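Local coordinates for protein putative modification methylase (Thermus thermophilus, PDB 2ZIG) that probably transfers a methyl group from S-adenosylmethionine to the N4 atom of cytosine in DNA, as a modification methylase, at residues L126-L131 / L171-P176. Sequence-based numbering, arbitrary orientation.
Sequences LGFDNL and LMQRKP
Gln173 reaches across to Phe128 and Asn130 where two antiparallel strands pair. Its CB packs 3.6 Å from CD1 of the Phe128 ring. The chain then bends at chi2 (-61°), which swings the amide across toward Asn130 on the neighbouring strand. At the tip, OE1 accepts a hydrogen bond of 2.8 Å from Asn130 ND2. The donor lies in the plane of the Gln173 carbonyl, on a lone pair, but the hydrogen bond is bent, with an N-H...OE1 angle of 142°. Asn130 ND2 also bonds Gln120 OE1 of helix 115-125. The other branch, Gln173 NE2, passes 3.4 Å from Phe128 CB and donates to a water at 2.6 Å. A leucine here would probably leave Asn130 ND2 without one of its acceptors and the water without the stronger of its two amide donors.

The backbones hold the register. Asp129 and Arg174 form a hydrogen-bonded pair: Asp129 N gives a nearly straight bond to Arg174 O (2.7 Å), and Arg174 N returns one to Asp129 O. On the face opposite Gln173, Leu131 CD1 sits over one face of the Arg174 guanidinium, and Leu131 CB meets Met172 CB at 3.6 Å. Pro176 CB lies 3.2 Å from Asp129 OD2, while Asp129 OD1 makes a salt bridge to Arg109 of the second subunit.

Gly127 ends helix 115-125 in a Schellman motif, and Phe128 leads from there into strand 129-137. That helix packs on Phe128 and Gln173 through Cys123. Strand 167-174 lies between 129-137 and 91-97 in the mixed sheet of the methyltransferase fold, and Phe84 of helix 66-86 meets the Phe128 ring edge-to-face.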
ATOM      1  N   LEU B 126      -0.887  -9.401  14.851  1.00 40.83           N
ATOM      2  CA  LEU B 126      -2.020 -10.171  15.336  1.00 39.08           C
ATOM      3  C   LEU B 126      -2.023 -11.618  14.850  1.00 39.00           C
ATOM      4  O   LEU B 126      -2.869 -12.405  15.265  1.00 40.20           O
ATOM      5  CB  LEU B 126      -3.332  -9.487  14.946  1.00 37.58           C
ATOM      6  CG  LEU B 126      -3.471  -8.029  15.394  1.00 39.13           C
ATOM      7  CD1 LEU B 126      -4.895  -7.561  15.151  1.00 37.44           C
ATOM      8  CD2 LEU B 126      -3.119  -7.897  16.877  1.00 40.59           C
ATOM      9  N   GLY B 127      -1.082 -11.969  13.974  1.00 38.31           N
ATOM     10  CA  GLY B 127      -1.010 -13.336  13.482  1.00 36.38           C
ATOM     11  C   GLY B 127      -1.449 -13.579  12.046  1.00 35.96           C
ATOM     12  O   GLY B 127      -1.301 -14.684  11.525  1.00 35.66           O
ATOM     13  N   PHE B 128      -1.998 -12.556  11.400  1.00 33.93           N
ATOM     14  CA  PHE B 128      -2.458 -12.673  10.017  1.00 32.66           C
ATOM     15  C   PHE B 128      -1.327 -12.874   9.009  1.00 31.60           C
ATOM     16  O   PHE B 128      -0.220 -12.374   9.204  1.00 30.32           O
ATOM     17  CB  PHE B 128      -3.223 -11.404   9.625  1.00 32.70           C
ATOM     18  CG  PHE B 128      -4.630 -11.360  10.132  1.00 31.41           C
ATOM     19  CD1 PHE B 128      -5.613 -12.151   9.547  1.00 30.42           C
ATOM     20  CD2 PHE B 128      -4.972 -10.537  11.196  1.00 28.33           C
ATOM     21  CE1 PHE B 128      -6.919 -12.123  10.014  1.00 30.31           C
ATOM     22  CE2 PHE B 128      -6.276 -10.504  11.669  1.00 29.16           C
ATOM     23  CZ  PHE B 128      -7.251 -11.299  11.075  1.00 29.05           C
ATOM     24  N   ASP B 129      -1.608 -13.610   7.936  1.00 31.16           N
ATOM     25  CA  ASP B 129      -0.624 -13.800   6.870  1.00 32.38           C
ATOM     26  C   ASP B 129      -0.948 -12.709   5.870  1.00 32.65           C
ATOM     27  O   ASP B 129      -2.063 -12.651   5.355  1.00 34.48           O
ATOM     28  CB  ASP B 129      -0.791 -15.136   6.143  1.00 32.52           C
ATOM     29  CG  ASP B 129      -0.053 -16.264   6.807  1.00 33.24           C
ATOM     30  OD1 ASP B 129       1.043 -16.024   7.345  1.00 32.14           O
ATOM     31  OD2 ASP B 129      -0.565 -17.400   6.771  1.00 35.97           O
ATOM     32  N   ASN B 130       0.006 -11.843   5.579  1.00 30.91           N
ATOM     33  CA  ASN B 130      -0.280 -10.799   4.618  1.00 29.31           C
ATOM     34  C   ASN B 130      -0.263 -11.307   3.178  1.00 28.25           C
ATOM     35  O   ASN B 130       0.652 -12.008   2.766  1.00 29.65           O
ATOM     36  CB  ASN B 130       0.715  -9.647   4.768  1.00 27.78           C
ATOM     37  CG  ASN B 130       0.514  -8.581   3.719  1.00 26.36           C
ATOM     38  OD1 ASN B 130       1.244  -8.528   2.733  1.00 28.30           O
ATOM     39  ND2 ASN B 130      -0.496  -7.735   3.914  1.00 24.65           N
ATOM     40  N   LEU B 131      -1.297 -10.955   2.428  1.00 26.64           N
ATOM     41  CA  LEU B 131      -1.398 -11.314   1.024  1.00 25.08           C
ATOM     42  C   LEU B 131      -1.311  -9.993   0.246  1.00 25.26           C
ATOM     43  O   LEU B 131      -1.398  -8.910   0.835  1.00 23.36           O
ATOM     44  CB  LEU B 131      -2.734 -12.006   0.754  1.00 26.99           C
ATOM     45  CG  LEU B 131      -2.812 -13.547   0.795  1.00 29.69           C
ATOM     46  CD1 LEU B 131      -1.861 -14.123   1.818  1.00 27.96           C
ATOM     47  CD2 LEU B 131      -4.252 -13.962   1.084  1.00 25.98           C
ATOM     48  N   LEU B 171      -6.861  -4.481   1.314  1.00 20.25           N
ATOM     49  CA  LEU B 171      -5.954  -5.332   2.074  1.00 19.78           C
ATOM     50  C   LEU B 171      -6.493  -6.744   2.221  1.00 19.47           C
ATOM     51  O   LEU B 171      -7.681  -6.946   2.428  1.00 21.17           O
ATOM     52  CB  LEU B 171      -5.715  -4.718   3.450  1.00 18.12           C
ATOM     53  CG  LEU B 171      -5.240  -3.259   3.401  1.00 17.98           C
ATOM     54  CD1 LEU B 171      -5.126  -2.694   4.812  1.00 19.48           C
ATOM     55  CD2 LEU B 171      -3.903  -3.197   2.693  1.00 15.49           C
ATOM     56  N   MET B 172      -5.602  -7.720   2.111  1.00 22.49           N
ATOM     57  CA  MET B 172      -5.973  -9.122   2.226  1.00 24.23           C
ATOM     58  C   MET B 172      -5.168  -9.742   3.365  1.00 26.34           C
ATOM     59  O   MET B 172      -3.945  -9.883   3.274  1.00 25.48           O
ATOM     60  CB  MET B 172      -5.664  -9.843   0.914  1.00 24.63           C
ATOM     61  CG  MET B 172      -6.265  -9.183  -0.319  1.00 24.58           C
ATOM     62  SD  MET B 172      -7.954  -9.691  -0.627  1.00 28.72           S
ATOM     63  CE  MET B 172      -8.233  -8.993  -2.261  1.00 30.40           C
ATOM     64  N   GLN B 173      -5.865 -10.102   4.437  1.00 27.12           N
ATOM     65  CA  GLN B 173      -5.224 -10.694   5.598  1.00 29.28           C
ATOM     66  C   GLN B 173      -5.819 -12.067   5.860  1.00 30.28           C
ATOM     67  O   GLN B 173      -6.977 -12.183   6.264  1.00 32.71           O
ATOM     68  CB  GLN B 173      -5.416  -9.780   6.802  1.00 28.61           C
ATOM     69  CG  GLN B 173      -4.837  -8.388   6.578  1.00 27.93           C
ATOM     70  CD  GLN B 173      -3.350  -8.426   6.322  1.00 30.05           C
ATOM     71  OE1 GLN B 173      -2.868  -7.950   5.290  1.00 31.60           O
ATOM     72  NE2 GLN B 173      -2.604  -8.999   7.265  1.00 30.91           N
ATOM     73  N   ARG B 174      -5.018 -13.103   5.630  1.00 30.96           N
ATOM     74  CA  ARG B 174      -5.471 -14.477   5.803  1.00 32.03           C
ATOM     75  C   ARG B 174      -5.090 -15.108   7.130  1.00 32.02           C
ATOM     76  O   ARG B 174      -3.977 -14.928   7.618  1.00 29.96           O
ATOM     77  CB  ARG B 174      -4.928 -15.344   4.662  1.00 34.18           C
ATOM     78  CG  ARG B 174      -5.457 -16.770   4.642  1.00 37.90           C
ATOM     79  CD  ARG B 174      -5.152 -17.454   3.314  1.00 39.12           C
ATOM     80  NE  ARG B 174      -3.718 -17.603   3.079  1.00 43.77           N
ATOM     81  CZ  ARG B 174      -3.185 -18.001   1.926  1.00 44.13           C
ATOM     82  NH1 ARG B 174      -1.870 -18.109   1.798  1.00 43.89           N
ATOM     83  NH2 ARG B 174      -3.964 -18.285   0.893  1.00 45.98           N
ATOM     84  N   LYS B 175      -6.034 -15.842   7.714  1.00 34.56           N
ATOM     85  CA  LYS B 175      -5.785 -16.535   8.968  1.00 36.29           C
ATOM     86  C   LYS B 175      -5.182 -17.877   8.594  1.00 37.57           C
ATOM     87  O   LYS B 175      -5.840 -18.704   7.968  1.00 38.08           O
ATOM     88  CB  LYS B 175      -7.080 -16.774   9.745  1.00 36.89           C
ATOM     89  CG  LYS B 175      -6.870 -17.630  10.997  1.00 36.27           C
ATOM     90  CD  LYS B 175      -8.160 -17.867  11.756  1.00 35.91           C
ATOM     91  CE  LYS B 175      -7.902 -18.678  13.014  1.00 36.22           C
ATOM     92  NZ  LYS B 175      -9.142 -18.894  13.805  1.00 34.80           N
ATOM     93  N   PRO B 176      -3.919 -18.111   8.964  1.00 39.31           N
ATOM     94  CA  PRO B 176      -3.274 -19.382   8.635  1.00 42.14           C
ATOM     95  C   PRO B 176      -3.973 -20.538   9.339  1.00 45.59           C
ATOM     96  O   PRO B 176      -4.955 -20.334  10.052  1.00 45.85           O
ATOM     97  CB  PRO B 176      -1.849 -19.174   9.133  1.00 40.59           C
ATOM     98  CG  PRO B 176      -2.051 -18.317  10.326  1.00 40.82           C
ATOM     99  CD  PRO B 176      -3.062 -17.301   9.845  1.00 39.36           C
TER
HETATM  100  O   HOH W   1      -2.942  -6.958   2.003  1.00 16.69           O
HETATM  101  O   HOH W   2      -0.185  -8.093   7.264  1.00 41.28           O